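Local coordinates for protein thiol-disulfide oxidoreductase (Bacteroides thetaiotaomicron, PDB 3FW2) that probably acts as a thiol-disulfide oxidoreductase of the TlpA-like family, this chain being its C-terminal thioredoxin-fold domain, at residues A11-L16 with K23-S28. Residues are numbered along the deposited sequence; the frame is centred on the assembly and turned at random.
Sequences APFFSL and KITRSS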
loop_
_atom_site.group_PDB
_atom_site.type_symbol
_atom_site.label_atom_id
_atom_site.label_comp_id
_atom_site.label_asym_id
_atom_site.label_seq_id
_atom_site.Cartn_x
_atom_site.Cartn_y
_atom_site.Cartn_z
ATOM N N ALA A 11 5.897 10.128 -18.923
ATOM C CA ALA A 11 5.993 9.820 -17.484
ATOM C C ALA A 11 5.855 11.104 -16.625
ATOM O O ALA A 11 6.552 12.059 -16.881
ATOM C CB ALA A 11 7.371 9.170 -17.195
ATOM N N PRO A 12 5.008 11.091 -15.572
ATOM C CA PRO A 12 5.070 12.195 -14.598
ATOM C C PRO A 12 6.455 12.403 -13.985
ATOM O O PRO A 12 7.233 11.434 -13.784
ATOM C CB PRO A 12 4.074 11.768 -13.500
ATOM C CG PRO A 12 3.053 10.861 -14.236
ATOM C CD PRO A 12 3.936 10.122 -15.254
ATOM N N PHE A 13 6.781 13.653 -13.694
ATOM C CA PHE A 13 8.086 13.925 -13.114
ATOM C C PHE A 13 8.228 13.292 -11.752
ATOM O O PHE A 13 7.246 13.208 -10.986
ATOM C CB PHE A 13 8.267 15.411 -12.974
ATOM C CG PHE A 13 9.574 15.800 -12.400
ATOM C CD1 PHE A 13 10.737 15.659 -13.131
ATOM C CD2 PHE A 13 9.628 16.377 -11.159
ATOM C CE1 PHE A 13 11.975 16.072 -12.577
ATOM C CE2 PHE A 13 10.846 16.788 -10.622
ATOM C CZ PHE A 13 11.991 16.623 -11.309
ATOM N N PHE A 14 9.426 12.801 -11.474
ATOM C CA PHE A 14 9.795 12.518 -10.121
ATOM C C PHE A 14 11.244 12.878 -9.881
ATOM O O PHE A 14 12.030 12.917 -10.812
ATOM C CB PHE A 14 9.563 11.036 -9.767
ATOM C CG PHE A 14 10.398 10.120 -10.566
ATOM C CD1 PHE A 14 9.892 9.544 -11.699
ATOM C CD2 PHE A 14 11.722 9.796 -10.150
ATOM C CE1 PHE A 14 10.682 8.688 -12.493
ATOM C CE2 PHE A 14 12.502 8.968 -10.924
ATOM C CZ PHE A 14 11.982 8.399 -12.088
ATOM N N SER A 15 11.552 13.131 -8.616
ATOM C CA SER A 15 12.880 13.398 -8.152
ATOM C C SER A 15 12.938 12.937 -6.725
ATOM O O SER A 15 12.328 13.541 -5.850
ATOM C CB SER A 15 13.197 14.899 -8.235
ATOM O OG SER A 15 14.456 15.225 -7.654
ATOM N N LEU A 16 13.690 11.874 -6.497
ATOM C CA LEU A 16 13.638 11.102 -5.277
ATOM C C LEU A 16 15.019 10.745 -4.780
ATOM O O LEU A 16 15.888 10.364 -5.598
ATOM C CB LEU A 16 12.830 9.809 -5.566
ATOM C CG LEU A 16 11.348 10.012 -5.877
ATOM C CD1 LEU A 16 10.678 8.752 -6.484
ATOM C CD2 LEU A 16 10.563 10.511 -4.665
ATOM N N LYS A 23 19.352 13.234 -5.168
ATOM C CA LYS A 23 18.085 13.170 -5.912
ATOM C C LYS A 23 18.269 12.527 -7.281
ATOM O O LYS A 23 19.117 12.928 -8.062
ATOM C CB LYS A 23 17.422 14.557 -6.073
ATOM C CG LYS A 23 17.088 15.225 -4.749
ATOM C CD LYS A 23 16.069 14.482 -3.927
ATOM C CE LYS A 23 15.674 15.277 -2.680
ATOM N NZ LYS A 23 14.484 16.175 -2.919
ATOM N N ILE A 24 17.436 11.538 -7.586
ATOM C CA ILE A 24 17.528 10.803 -8.815
ATOM C C ILE A 24 16.259 11.066 -9.612
ATOM O O ILE A 24 15.146 11.032 -9.042
ATOM C CB ILE A 24 17.578 9.269 -8.539
ATOM C CG1 ILE A 24 18.769 8.909 -7.669
ATOM C CG2 ILE A 24 17.542 8.442 -9.818
ATOM C CD1 ILE A 24 20.152 9.311 -8.293
ATOM N N THR A 25 16.415 11.248 -10.914
ATOM C CA THR A 25 15.318 11.450 -11.847
ATOM C C THR A 25 15.558 10.466 -13.014
ATOM O O THR A 25 16.610 9.844 -13.101
ATOM C CB THR A 25 15.234 12.877 -12.456
ATOM O OG1 THR A 25 16.282 13.041 -13.410
ATOM C CG2 THR A 25 15.318 14.002 -11.364
ATOM N N ARG A 26 14.594 10.364 -13.915
ATOM C CA ARG A 26 14.756 9.484 -15.095
ATOM C C ARG A 26 15.904 9.960 -16.015
ATOM O O ARG A 26 16.381 9.203 -16.857
ATOM C CB ARG A 26 13.455 9.329 -15.885
ATOM C CG ARG A 26 13.008 10.541 -16.635
ATOM C CD ARG A 26 11.892 10.166 -17.616
ATOM N NE ARG A 26 11.749 11.241 -18.550
ATOM C CZ ARG A 26 12.442 11.404 -19.675
ATOM N NH1 ARG A 26 13.299 10.508 -20.131
ATOM N NH2 ARG A 26 12.214 12.480 -20.391
ATOM N N SER A 27 16.323 11.211 -15.842
ATOM C CA SER A 27 17.461 11.781 -16.601
ATOM C C SER A 27 18.786 11.862 -15.856
ATOM O O SER A 27 19.776 12.460 -16.368
ATOM C CB SER A 27 17.073 13.165 -17.105
ATOM O OG SER A 27 15.878 13.051 -17.851
ATOM N N SER A 28 18.863 11.256 -14.675
ATOM C CA SER A 28 20.144 11.118 -13.988
ATOM C C SER A 28 21.111 10.341 -14.861
ATOM O O SER A 28 20.703 9.639 -15.783
ATOM C CB SER A 28 19.991 10.434 -12.650
ATOM O OG SER A 28 19.318 11.276 -11.759
HETATM O O HOH W 1 9.728 12.916 -17.156
HETATM O O HOH W 2 12.108 12.023 -13.449
HETATM O O HOH W 3 12.328 14.118 -3.247
#
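Leu16 and Ile24 form an antiparallel hydrogen-bonded pair, the evidence being two reciprocal backbone bonds: Leu16 N to Ile24 O at 3.1 Å and Ile24 N to Leu16 O at 2.8 Å. Ile24 O also receives a CA-H...O contact from Ser15 CA at 3.4 Å.

Three waters add further bridges, beside the pair and beyond it. One molecule donates to Phe14 O and accepts from Arg26 N, and its oxygen sits over the centre of the Phe14 ring. A second, bound to Arg26 NE, lies at the edge of the guanidinium group and gives a weak bond to Ala11 O. A third joins Ser15 O to Lys23 NZ; the lysine chain, bent at chi2 and chi4, lies along Ser15 and Leu16, with CD close to Leu16 C and Ser15 OG.

Among the van der Waals contacts, Phe14 carries its ring between its own backbone N and carbonyl carbon (chi1 63°), which brings CZ within 3.7 Å of Arg26 N, while CE2 approaches Thr25 CA. Replacing Phe14 by an alanine removes the ring and would probably open a gap under the bridging water and beside the Thr25 and Arg26 backbone. Thr25 CG2 packs 3.5 Å from Phe14 O and also touches Ser15 CB.

Thr25 OG1 is engaged within its own segment, accepting from Ser27 N at 3.0 Å in an ST turn; a type I turn runs from Thr25 to Ser28, and Ser28 OG accepts from Thr25 N.

The short hairpin thus formed packs against the main thioredoxin-fold sheet through Leu16 and Ile24, which lie on one face of the pair and meet Val98 of edge strand 96-98. Phe14 and Leu16 also touch Val108 of helix 107-111, and Ala11 and Arg26, flanking the hairpin, touch Leu123 of strand 119-123.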